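Local coordinates for Tp0751 (Treponema pallidum, PDB 5JK2), which mediates adhesion to extracellular matrix components and interactions with host cells, as a probable outer-membrane adhesin with a non-canonical lipocalin fold, at residues A[45-56]-A[67-75]; A[123-132]-A[143-153]. The protein carries 1 engineered substitution. All blocks are in the same frame, centred on the assembly; numbering follows the deposited sequence.

Interaction 1 (A[45-56]-A[67-75]); sequences ALQHLLAGLWIQ and HPLLFFDRE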
loop_
_atom_site.group_PDB
_atom_site.type_symbol
_atom_site.label_atom_id
_atom_site.label_comp_id
_atom_site.label_asym_id
_atom_site.label_seq_id
_atom_site.Cartn_x
_atom_site.Cartn_y
_atom_site.Cartn_z
ATOM N N ALA A 45 2.627 -12.687 -7.492
ATOM C CA ALA A 45 2.267 -11.291 -7.252
ATOM C C ALA A 45 0.843 -11.083 -6.734
ATOM O O ALA A 45 -0.135 -11.297 -7.452
ATOM C CB ALA A 45 2.462 -10.488 -8.524
ATOM N N LEU A 46 0.752 -10.666 -5.473
ATOM C CA LEU A 46 -0.459 -10.070 -4.918
ATOM C C LEU A 46 -0.306 -8.551 -4.977
ATOM O O LEU A 46 -1.284 -7.803 -4.932
ATOM C CB LEU A 46 -0.694 -10.545 -3.479
ATOM C CG LEU A 46 -1.513 -9.650 -2.540
ATOM C CD1 LEU A 46 -2.961 -9.544 -2.990
ATOM C CD2 LEU A 46 -1.430 -10.171 -1.112
ATOM N N GLN A 47 0.943 -8.108 -5.086
ATOM C CA GLN A 47 1.274 -6.692 -5.145
ATOM C C GLN A 47 0.622 -6.034 -6.348
ATOM O O GLN A 47 0.317 -4.843 -6.332
ATOM C CB GLN A 47 2.792 -6.501 -5.214
ATOM C CG GLN A 47 3.575 -7.251 -4.143
ATOM C CD GLN A 47 5.069 -6.987 -4.217
ATOM O OE1 GLN A 47 5.524 -6.161 -5.008
ATOM N NE2 GLN A 47 5.838 -7.688 -3.392
ATOM N N HIS A 48 0.409 -6.824 -7.394
ATOM C CA HIS A 48 -0.133 -6.315 -8.644
ATOM C C HIS A 48 -1.502 -5.677 -8.421
ATOM O O HIS A 48 -1.933 -4.819 -9.193
ATOM C CB HIS A 48 -0.220 -7.441 -9.675
ATOM C CG HIS A 48 -0.191 -6.969 -11.095
ATOM N ND1 HIS A 48 -0.004 -7.822 -12.162
ATOM C CD2 HIS A 48 -0.318 -5.727 -11.625
ATOM C CE1 HIS A 48 -0.021 -7.129 -13.286
ATOM N NE2 HIS A 48 -0.210 -5.858 -12.990
ATOM N N LEU A 49 -2.173 -6.088 -7.349
ATOM C CA LEU A 49 -3.462 -5.512 -6.988
ATOM C C LEU A 49 -3.301 -4.151 -6.320
ATOM O O LEU A 49 -4.239 -3.356 -6.294
ATOM C CB LEU A 49 -4.231 -6.453 -6.056
ATOM C CG LEU A 49 -4.871 -7.697 -6.677
ATOM C CD1 LEU A 49 -5.462 -8.580 -5.593
ATOM C CD2 LEU A 49 -5.940 -7.313 -7.695
ATOM N N LEU A 50 -2.119 -3.882 -5.774
ATOM C CA LEU A 50 -1.885 -2.629 -5.063
ATOM C C LEU A 50 -1.622 -1.469 -6.011
ATOM O O LEU A 50 -1.926 -0.319 -5.688
ATOM C CB LEU A 50 -0.707 -2.771 -4.098
ATOM C CG LEU A 50 -0.963 -3.660 -2.881
ATOM C CD1 LEU A 50 0.318 -3.877 -2.109
ATOM C CD2 LEU A 50 -2.027 -3.045 -1.987
ATOM N N ALA A 51 -1.049 -1.775 -7.170
ATOM C CA ALA A 51 -0.717 -0.759 -8.162
ATOM C C ALA A 51 -1.918 0.131 -8.470
ATOM O O ALA A 51 -2.867 -0.297 -9.125
ATOM C CB ALA A 51 -0.209 -1.414 -9.431
ATOM N N GLY A 52 -1.868 1.368 -7.980
ATOM C CA GLY A 52 -2.922 2.335 -8.224
ATOM C C GLY A 52 -3.176 3.238 -7.034
ATOM O O GLY A 52 -2.423 3.232 -6.066
ATOM N N LEU A 53 -4.254 4.011 -7.114
ATOM C CA LEU A 53 -4.606 4.977 -6.084
ATOM C C LEU A 53 -5.497 4.359 -5.018
ATOM O O LEU A 53 -6.429 3.624 -5.336
ATOM C CB LEU A 53 -5.316 6.175 -6.711
ATOM C CG LEU A 53 -5.814 7.258 -5.755
ATOM C CD1 LEU A 53 -4.650 7.905 -5.036
ATOM C CD2 LEU A 53 -6.624 8.290 -6.522
ATOM N N TRP A 54 -5.216 4.683 -3.760
ATOM C CA TRP A 54 -6.005 4.195 -2.635
ATOM C C TRP A 54 -6.385 5.348 -1.711
ATOM O O TRP A 54 -5.539 6.163 -1.346
ATOM C CB TRP A 54 -5.231 3.130 -1.864
ATOM C CG TRP A 54 -4.983 1.887 -2.659
ATOM C CD1 TRP A 54 -4.007 1.692 -3.590
ATOM C CD2 TRP A 54 -5.724 0.664 -2.591
ATOM N NE1 TRP A 54 -4.095 0.423 -4.108
ATOM C CE2 TRP A 54 -5.140 -0.229 -3.511
ATOM C CE3 TRP A 54 -6.823 0.236 -1.841
ATOM C CZ2 TRP A 54 -5.620 -1.523 -3.700
ATOM C CZ3 TRP A 54 -7.298 -1.049 -2.031
ATOM C CH2 TRP A 54 -6.696 -1.914 -2.951
ATOM N N ILE A 55 -7.663 5.410 -1.346
ATOM C CA ILE A 55 -8.182 6.479 -0.498
ATOM C C ILE A 55 -8.639 5.917 0.842
ATOM O O ILE A 55 -9.321 4.895 0.893
ATOM C CB ILE A 55 -9.358 7.215 -1.167
ATOM C CG1 ILE A 55 -8.932 7.790 -2.518
ATOM C CG2 ILE A 55 -9.860 8.341 -0.279
ATOM C CD1 ILE A 55 -9.039 6.824 -3.655
ATOM N N GLN A 56 -8.279 6.600 1.924
ATOM C CA GLN A 56 -8.563 6.101 3.264
ATOM C C GLN A 56 -10.044 6.229 3.618
ATOM O O GLN A 56 -10.717 7.159 3.182
ATOM C CB GLN A 56 -7.725 6.845 4.305
ATOM C CG GLN A 56 -7.867 6.277 5.701
ATOM C CD GLN A 56 -6.901 6.890 6.687
ATOM O OE1 GLN A 56 -7.305 7.532 7.656
ATOM N NE2 GLN A 56 -5.611 6.694 6.444
ATOM N N HIS A 67 -8.965 12.996 3.368
ATOM C CA HIS A 67 -8.580 11.591 3.298
ATOM C C HIS A 67 -7.100 11.447 2.939
ATOM O O HIS A 67 -6.658 11.990 1.925
ATOM C CB HIS A 67 -9.442 10.845 2.266
ATOM C CG HIS A 67 -10.919 11.052 2.436
ATOM N ND1 HIS A 67 -11.671 11.795 1.552
ATOM C CD2 HIS A 67 -11.778 10.610 3.383
ATOM C CE1 HIS A 67 -12.934 11.803 1.948
ATOM N NE2 HIS A 67 -13.023 11.090 3.058
ATOM N N PRO A 68 -6.325 10.734 3.779
ATOM C CA PRO A 68 -4.967 10.342 3.384
ATOM C C PRO A 68 -4.986 9.436 2.155
ATOM O O PRO A 68 -5.882 8.602 2.029
ATOM C CB PRO A 68 -4.441 9.597 4.619
ATOM C CG PRO A 68 -5.234 10.128 5.749
ATOM C CD PRO A 68 -6.594 10.410 5.193
ATOM N N LEU A 69 -4.014 9.611 1.263
ATOM C CA LEU A 69 -3.973 8.859 0.010
ATOM C C LEU A 69 -2.692 8.060 -0.136
ATOM O O LEU A 69 -1.608 8.544 0.184
ATOM C CB LEU A 69 -4.092 9.797 -1.189
ATOM C CG LEU A 69 -5.164 10.880 -1.135
ATOM C CD1 LEU A 69 -5.063 11.776 -2.362
ATOM C CD2 LEU A 69 -6.544 10.256 -1.019
ATOM N N LEU A 70 -2.830 6.837 -0.641
ATOM C CA LEU A 70 -1.685 6.014 -1.002
ATOM C C LEU A 70 -1.746 5.662 -2.478
ATOM O O LEU A 70 -2.761 5.161 -2.962
ATOM C CB LEU A 70 -1.639 4.730 -0.173
ATOM C CG LEU A 70 -1.366 4.857 1.326
ATOM C CD1 LEU A 70 -1.471 3.492 1.984
ATOM C CD2 LEU A 70 -0.000 5.472 1.587
ATOM N N PHE A 71 -0.660 5.939 -3.189
ATOM C CA PHE A 71 -0.508 5.477 -4.559
ATOM C C PHE A 71 0.729 4.595 -4.639
ATOM O O PHE A 71 1.842 5.039 -4.358
ATOM C CB PHE A 71 -0.402 6.648 -5.540
ATOM C CG PHE A 71 -0.494 6.235 -6.983
ATOM C CD1 PHE A 71 0.583 5.642 -7.615
ATOM C CD2 PHE A 71 -1.662 6.427 -7.701
ATOM C CE1 PHE A 71 0.501 5.254 -8.934
ATOM C CE2 PHE A 71 -1.747 6.040 -9.026
ATOM C CZ PHE A 71 -0.663 5.454 -9.640
ATOM N N PHE A 72 0.521 3.336 -5.008
ATOM C CA PHE A 72 1.615 2.388 -5.172
ATOM C C PHE A 72 2.083 2.397 -6.623
ATOM O O PHE A 72 1.422 1.845 -7.499
ATOM C CB PHE A 72 1.175 0.983 -4.753
ATOM C CG PHE A 72 0.689 0.898 -3.330
ATOM C CD1 PHE A 72 -0.586 1.326 -2.992
ATOM C CD2 PHE A 72 1.501 0.388 -2.333
ATOM C CE1 PHE A 72 -1.036 1.251 -1.689
ATOM C CE2 PHE A 72 1.055 0.310 -1.028
ATOM C CZ PHE A 72 -0.214 0.742 -0.707
ATOM N N ASP A 73 3.217 3.043 -6.874
ATOM C CA ASP A 73 3.751 3.162 -8.227
ATOM C C ASP A 73 4.554 1.917 -8.594
ATOM O O ASP A 73 5.734 1.800 -8.261
ATOM C CB ASP A 73 4.617 4.418 -8.351
ATOM C CG ASP A 73 4.939 4.767 -9.790
ATOM O OD1 ASP A 73 5.346 3.869 -10.555
ATOM O OD2 ASP A 73 4.775 5.946 -10.160
ATOM N N ARG A 74 3.901 0.996 -9.296
ATOM C CA ARG A 74 4.491 -0.296 -9.629
ATOM C C ARG A 74 5.722 -0.170 -10.515
ATOM O O ARG A 74 6.700 -0.895 -10.339
ATOM C CB ARG A 74 3.455 -1.175 -10.325
ATOM C CG ARG A 74 3.980 -2.541 -10.726
ATOM C CD ARG A 74 2.864 -3.445 -11.216
ATOM N NE ARG A 74 3.149 -4.849 -10.939
ATOM C CZ ARG A 74 3.121 -5.389 -9.724
ATOM N NH1 ARG A 74 2.825 -4.641 -8.669
ATOM N NH2 ARG A 74 3.393 -6.676 -9.561
ATOM N N GLU A 75 5.660 0.746 -11.473
ATOM C CA GLU A 75 6.738 0.922 -12.435
ATOM C C GLU A 75 8.041 1.327 -11.763
ATOM O O GLU A 75 9.095 0.754 -12.036
ATOM C CB GLU A 75 6.344 1.967 -13.477
ATOM C CG GLU A 75 5.531 1.404 -14.637
ATOM C CD GLU A 75 6.346 0.513 -15.562
ATOM O OE1 GLU A 75 5.751 -0.096 -16.476
ATOM O OE2 GLU A 75 7.580 0.422 -15.382
#
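Trp-54 and Phe-72 meet as an offset edge-to-face pair, the CD1-CE1 edge of the phenyl ring turned toward the face of the indole's five-membered ring, with centroids 5.2 Å apart and planes at 88°. Leu-50 lies over one face of the same phenyl, its CB 4.3 Å from the Phe-72 ring centroid in a CH-pi contact. Leu-50 O also receives the indole N-H, at 2.8 Å from Trp-54 NE1 and in the indole plane, which satisfies a buried donor and fixes the ring's rotation. Gly-52, Leu-53 and Trp-54 spell the G-x-W signature of lipocalins, and the helically coiled residues 46-50, though lacking a helix's regular bonds, are consistent with that family. Strand 52-56 and 69-73 are the first two of an eight-stranded antiparallel barrel formed by the C-terminal part of the protein. Trp-54, Leu-70 and Phe-72 point inward; Leu-53, Ile-55, Leu-69 and Phe-71 line the outer face. There Phe-71, its CG anti to the backbone N (chi1 -170°), lays its ring over Gly-52, whose CA is 4.2 Å from the centroid, while Ile-55 CG1 lies 3.7 Å from Leu-69 CD2. Paired backbone bonds hold the register, among them Leu-70 N to Trp-54 O at 2.9 Å. At one end the extended Arg-74 stacks its guanidinium on the His-48 ring, centres 4.3 Å apart and planes at 6°; at the other, Gln-56 NE2 passes 3.5 Å from Pro-68 CG and is hydrogen-bonded to Tyr-151 OH. Farther out, Leu-50 reaches Val-120 and Phe-104 of other barrel strands, and Phe-72 touches Ile-79 of the adjoining strand.

Interaction 2 (A[123-132]-A[143-153]); sequences ESHAVIHVRA and STSMWDGQYTR. Engineered in segment 123-132: Ala-126 (natural residue Glu).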
loop_
_atom_site.group_PDB
_atom_site.type_symbol
_atom_site.label_atom_id
_atom_site.label_comp_id
_atom_site.label_asym_id
_atom_site.label_seq_id
_atom_site.Cartn_x
_atom_site.Cartn_y
_atom_site.Cartn_z
ATOM N N GLU A 123 -8.380 -7.128 2.329
ATOM C CA GLU A 123 -9.668 -7.658 2.755
ATOM C C GLU A 123 -10.430 -8.085 1.509
ATOM O O GLU A 123 -11.178 -9.060 1.518
ATOM C CB GLU A 123 -10.462 -6.616 3.548
ATOM C CG GLU A 123 -9.622 -5.800 4.528
ATOM C CD GLU A 123 -10.449 -4.808 5.322
ATOM O OE1 GLU A 123 -9.857 -3.934 5.990
ATOM O OE2 GLU A 123 -11.694 -4.902 5.278
ATOM N N SER A 124 -10.220 -7.335 0.433
ATOM C CA SER A 124 -10.809 -7.641 -0.861
ATOM C C SER A 124 -9.876 -7.117 -1.934
ATOM O O SER A 124 -8.835 -6.543 -1.626
ATOM C CB SER A 124 -12.195 -7.013 -1.002
ATOM O OG SER A 124 -12.980 -7.246 0.153
ATOM N N HIS A 125 -10.249 -7.299 -3.193
ATOM C CA HIS A 125 -9.385 -6.880 -4.286
ATOM C C HIS A 125 -9.251 -5.357 -4.326
ATOM O O HIS A 125 -8.277 -4.831 -4.864
ATOM C CB HIS A 125 -9.916 -7.406 -5.623
ATOM C CG HIS A 125 -10.997 -6.564 -6.225
ATOM N ND1 HIS A 125 -10.729 -5.455 -6.999
ATOM C CD2 HIS A 125 -12.345 -6.671 -6.176
ATOM C CE1 HIS A 125 -11.868 -4.913 -7.396
ATOM N NE2 HIS A 125 -12.863 -5.632 -6.910
ATOM N N ALA A 126 -10.223 -4.656 -3.745
ATOM C CA ALA A 126 -10.214 -3.194 -3.730
ATOM C C ALA A 126 -10.438 -2.654 -2.323
ATOM O O ALA A 126 -10.910 -1.529 -2.147
ATOM C CB ALA A 126 -11.270 -2.653 -4.670
ATOM N N VAL A 127 -10.095 -3.467 -1.330
ATOM C CA VAL A 127 -10.227 -3.087 0.071
ATOM C C VAL A 127 -9.053 -3.644 0.868
ATOM O O VAL A 127 -8.830 -4.854 0.892
ATOM C CB VAL A 127 -11.550 -3.596 0.676
ATOM C CG1 VAL A 127 -11.671 -3.169 2.130
ATOM C CG2 VAL A 127 -12.740 -3.090 -0.130
ATOM N N ILE A 128 -8.308 -2.751 1.512
ATOM C CA ILE A 128 -7.153 -3.134 2.315
ATOM C C ILE A 128 -7.221 -2.496 3.698
ATOM O O ILE A 128 -8.121 -1.705 3.984
ATOM C CB ILE A 128 -5.822 -2.720 1.639
ATOM C CG1 ILE A 128 -5.751 -1.196 1.469
ATOM C CG2 ILE A 128 -5.676 -3.402 0.293
ATOM C CD1 ILE A 128 -4.369 -0.668 1.144
ATOM N N HIS A 129 -6.260 -2.840 4.548
ATOM C CA HIS A 129 -6.067 -2.145 5.811
ATOM C C HIS A 129 -4.574 -1.947 6.030
ATOM O O HIS A 129 -3.798 -2.900 5.964
ATOM C CB HIS A 129 -6.685 -2.914 6.979
ATOM C CG HIS A 129 -6.845 -2.090 8.219
ATOM N ND1 HIS A 129 -8.071 -1.647 8.669
ATOM C CD2 HIS A 129 -5.927 -1.608 9.092
ATOM C CE1 HIS A 129 -7.902 -0.937 9.772
ATOM N NE2 HIS A 129 -6.611 -0.898 10.049
ATOM N N VAL A 130 -4.178 -0.702 6.280
ATOM C CA VAL A 130 -2.767 -0.346 6.356
ATOM C C VAL A 130 -2.331 0.009 7.772
ATOM O O VAL A 130 -3.061 0.661 8.518
ATOM C CB VAL A 130 -2.443 0.848 5.434
ATOM C CG1 VAL A 130 -0.946 1.148 5.449
ATOM C CG2 VAL A 130 -2.911 0.569 4.015
ATOM N N ARG A 131 -1.128 -0.434 8.122
ATOM C CA ARG A 131 -0.463 -0.039 9.353
ATOM C C ARG A 131 0.916 0.471 8.960
ATOM O O ARG A 131 1.646 -0.200 8.232
ATOM C CB ARG A 131 -0.382 -1.213 10.339
ATOM C CG ARG A 131 0.715 -1.131 11.406
ATOM C CD ARG A 131 0.354 -0.196 12.556
ATOM N NE ARG A 131 1.372 -0.223 13.609
ATOM C CZ ARG A 131 1.266 0.388 14.786
ATOM N NH1 ARG A 131 0.180 1.089 15.087
ATOM N NH2 ARG A 131 2.252 0.295 15.667
ATOM N N ALA A 132 1.258 1.664 9.433
ATOM C CA ALA A 132 2.522 2.295 9.079
ATOM C C ALA A 132 3.359 2.558 10.323
ATOM O O ALA A 132 2.826 2.853 11.391
ATOM C CB ALA A 132 2.273 3.588 8.323
ATOM N N SER A 143 4.327 4.372 17.143
ATOM C CA SER A 143 2.995 4.747 17.630
ATOM C C SER A 143 2.010 4.694 16.442
ATOM O O SER A 143 2.405 4.343 15.328
ATOM C CB SER A 143 2.991 6.137 18.300
ATOM O OG SER A 143 3.407 7.181 17.443
ATOM N N THR A 144 0.734 5.001 16.683
ATOM C CA THR A 144 -0.265 5.055 15.607
ATOM C C THR A 144 0.108 6.128 14.592
ATOM O O THR A 144 0.608 7.192 14.961
ATOM C CB THR A 144 -1.690 5.352 16.137
ATOM O OG1 THR A 144 -2.639 5.208 15.072
ATOM C CG2 THR A 144 -1.777 6.768 16.695
ATOM N N SER A 145 -0.154 5.851 13.318
ATOM C CA SER A 145 0.195 6.769 12.241
ATOM C C SER A 145 -1.044 7.421 11.651
ATOM O O SER A 145 -2.158 6.934 11.832
ATOM C CB SER A 145 0.968 6.030 11.147
ATOM O OG SER A 145 1.250 6.883 10.054
ATOM N N MET A 146 -0.843 8.531 10.948
ATOM C CA MET A 146 -1.933 9.200 10.251
ATOM C C MET A 146 -2.371 8.374 9.048
ATOM O O MET A 146 -3.468 8.550 8.521
ATOM C CB MET A 146 -1.510 10.600 9.801
ATOM C CG MET A 146 -0.394 10.614 8.766
ATOM S SD MET A 146 0.186 12.270 8.359
ATOM C CE MET A 146 -1.337 13.063 7.886
ATOM N N TRP A 147 -1.495 7.468 8.623
ATOM C CA TRP A 147 -1.746 6.630 7.460
ATOM C C TRP A 147 -2.465 5.338 7.837
ATOM O O TRP A 147 -3.040 4.671 6.979
ATOM C CB TRP A 147 -0.426 6.309 6.754
ATOM C CG TRP A 147 0.404 7.527 6.484
ATOM C CD1 TRP A 147 1.590 7.856 7.067
ATOM C CD2 TRP A 147 0.098 8.588 5.572
ATOM N NE1 TRP A 147 2.047 9.052 6.569
ATOM C CE2 TRP A 147 1.147 9.521 5.649
ATOM C CE3 TRP A 147 -0.961 8.836 4.695
ATOM C CZ2 TRP A 147 1.169 10.683 4.887
ATOM C CZ3 TRP A 147 -0.935 9.989 3.937
ATOM C CH2 TRP A 147 0.120 10.897 4.037
ATOM N N ASP A 148 -2.427 4.988 9.121
ATOM C CA ASP A 148 -3.140 3.815 9.615
ATOM C C ASP A 148 -4.628 3.927 9.334
ATOM O O ASP A 148 -5.231 4.976 9.555
ATOM C CB ASP A 148 -2.917 3.633 11.117
ATOM C CG ASP A 148 -1.575 3.014 11.440
ATOM O OD1 ASP A 148 -0.669 3.073 10.587
ATOM O OD2 ASP A 148 -1.429 2.471 12.555
ATOM N N GLY A 149 -5.216 2.841 8.846
ATOM C CA GLY A 149 -6.646 2.793 8.607
ATOM C C GLY A 149 -7.013 1.957 7.400
ATOM O O GLY A 149 -6.157 1.332 6.774
ATOM N N GLN A 150 -8.302 1.951 7.078
ATOM C CA GLN A 150 -8.810 1.197 5.946
ATOM C C GLN A 150 -8.724 2.045 4.683
ATOM O O GLN A 150 -8.967 3.250 4.725
ATOM C CB GLN A 150 -10.253 0.764 6.202
ATOM C CG GLN A 150 -10.795 -0.225 5.191
ATOM C CD GLN A 150 -12.292 -0.414 5.307
ATOM O OE1 GLN A 150 -12.982 0.366 5.962
ATOM N NE2 GLN A 150 -12.803 -1.456 4.670
ATOM N N TYR A 151 -8.373 1.412 3.568
ATOM C CA TYR A 151 -8.322 2.089 2.277
ATOM C C TYR A 151 -9.170 1.357 1.251
ATOM O O TYR A 151 -9.448 0.167 1.393
ATOM C CB TYR A 151 -6.883 2.193 1.769
ATOM C CG TYR A 151 -6.018 3.145 2.550
ATOM C CD1 TYR A 151 -5.467 2.773 3.767
ATOM C CD2 TYR A 151 -5.745 4.416 2.068
ATOM C CE1 TYR A 151 -4.674 3.642 4.486
ATOM C CE2 TYR A 151 -4.953 5.292 2.778
ATOM C CZ TYR A 151 -4.419 4.902 3.987
ATOM O OH TYR A 151 -3.629 5.780 4.694
ATOM N N THR A 152 -9.573 2.083 0.215
ATOM C CA THR A 152 -10.293 1.500 -0.908
ATOM C C THR A 152 -9.719 2.054 -2.198
ATOM O O THR A 152 -9.502 3.257 -2.318
ATOM C CB THR A 152 -11.799 1.802 -0.845
ATOM O OG1 THR A 152 -12.005 3.219 -0.785
ATOM C CG2 THR A 152 -12.422 1.154 0.373
ATOM N N ARG A 153 -9.465 1.179 -3.162
ATOM C CA ARG A 153 -8.895 1.620 -4.426
ATOM C C ARG A 153 -9.911 2.436 -5.210
ATOM O O ARG A 153 -11.114 2.171 -5.151
ATOM C CB ARG A 153 -8.422 0.427 -5.257
ATOM C CG ARG A 153 -7.507 0.808 -6.418
ATOM C CD ARG A 153 -7.091 -0.412 -7.209
ATOM N NE ARG A 153 -6.069 -0.106 -8.207
ATOM C CZ ARG A 153 -6.322 0.366 -9.424
ATOM N NH1 ARG A 153 -5.322 0.606 -10.260
ATOM N NH2 ARG A 153 -7.570 0.602 -9.810
#
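Ser-145 sets its CB 3.7 Å from Ala-132 O, while its OG accepts the backbone N-H of Trp-147 in an ST turn. Trp-147 follows with its CB against the Ala-132 methyl. Asp-148 then divides its carboxylate: OD1 takes the Ala-132 N-H on its syn side at 2.7 Å, and OD2 forms a salt bridge with Arg-131 NH1 at 3.3 Å, its hydrogen bond weak. A bend at chi2 (78°) carries the arginine's CD and guanidinium alongside the carboxylate, and the guanidinium stands 46° from the carboxylate plane. Gly-149 exchanges two backbone bonds with Val-130, and its carbonyl O lies under the centre of the His-129 ring. Gln-150 extends across the outer face, where its NE2 packs 3.3 Å from Val-127 CG1 and its amide runs nearly parallel to the Glu-123 carboxylate. Tyr-151 turns inward: its CD1 meets Val-130 CG2 at 3.4 Å, and its CB meets Ile-128 CG1 at 3.6 Å, a branch placed between backbone N and carbonyl carbon (chi1 61°). The phenol donates to Trp-147 O, 2.6 Å from Tyr-151 OH, tying the turn to the strand it precedes. Beyond Thr-152, Arg-153 N hydrogen-bonds Ala-126 O at 3.2 Å from above the carbonyl plane; Ala-126 is an engineered residue. This is the antiparallel pairing of the last two strands of the barrel. Strand 127-135 is flanked on its other side by 115-122, strand 149-153 pairs onward with 52-56 to close the barrel, and the turn at His-125 packs against Ile-32 and Trp-35 of helix 26-39.

How the interactions relate
Interaction 1 joins the first two strands of the barrel and interaction 2 the last two; strands 52-56 and 149-153 are neighbours, so together the contacts span the closure of the sheet. Their centres lie about 10 Å apart. Gln-56 NE2 probably hydrogen-bonds Tyr-151 OH at 2.8 Å, giving that buried hydroxyl a second partner besides Trp-147 O. At the other end of the seam, Arg-153 NH1 probably hydrogen-bonds Ala-51 O at 2.9 Å, while the aliphatic part of the Arg-153 side chain, from CB, lies against the Trp-54 ring. A last-strand arginine packed on the first-strand tryptophan and hydrogen-bonded to the preceding backbone recalls the closing arrangement of canonical lipocalins.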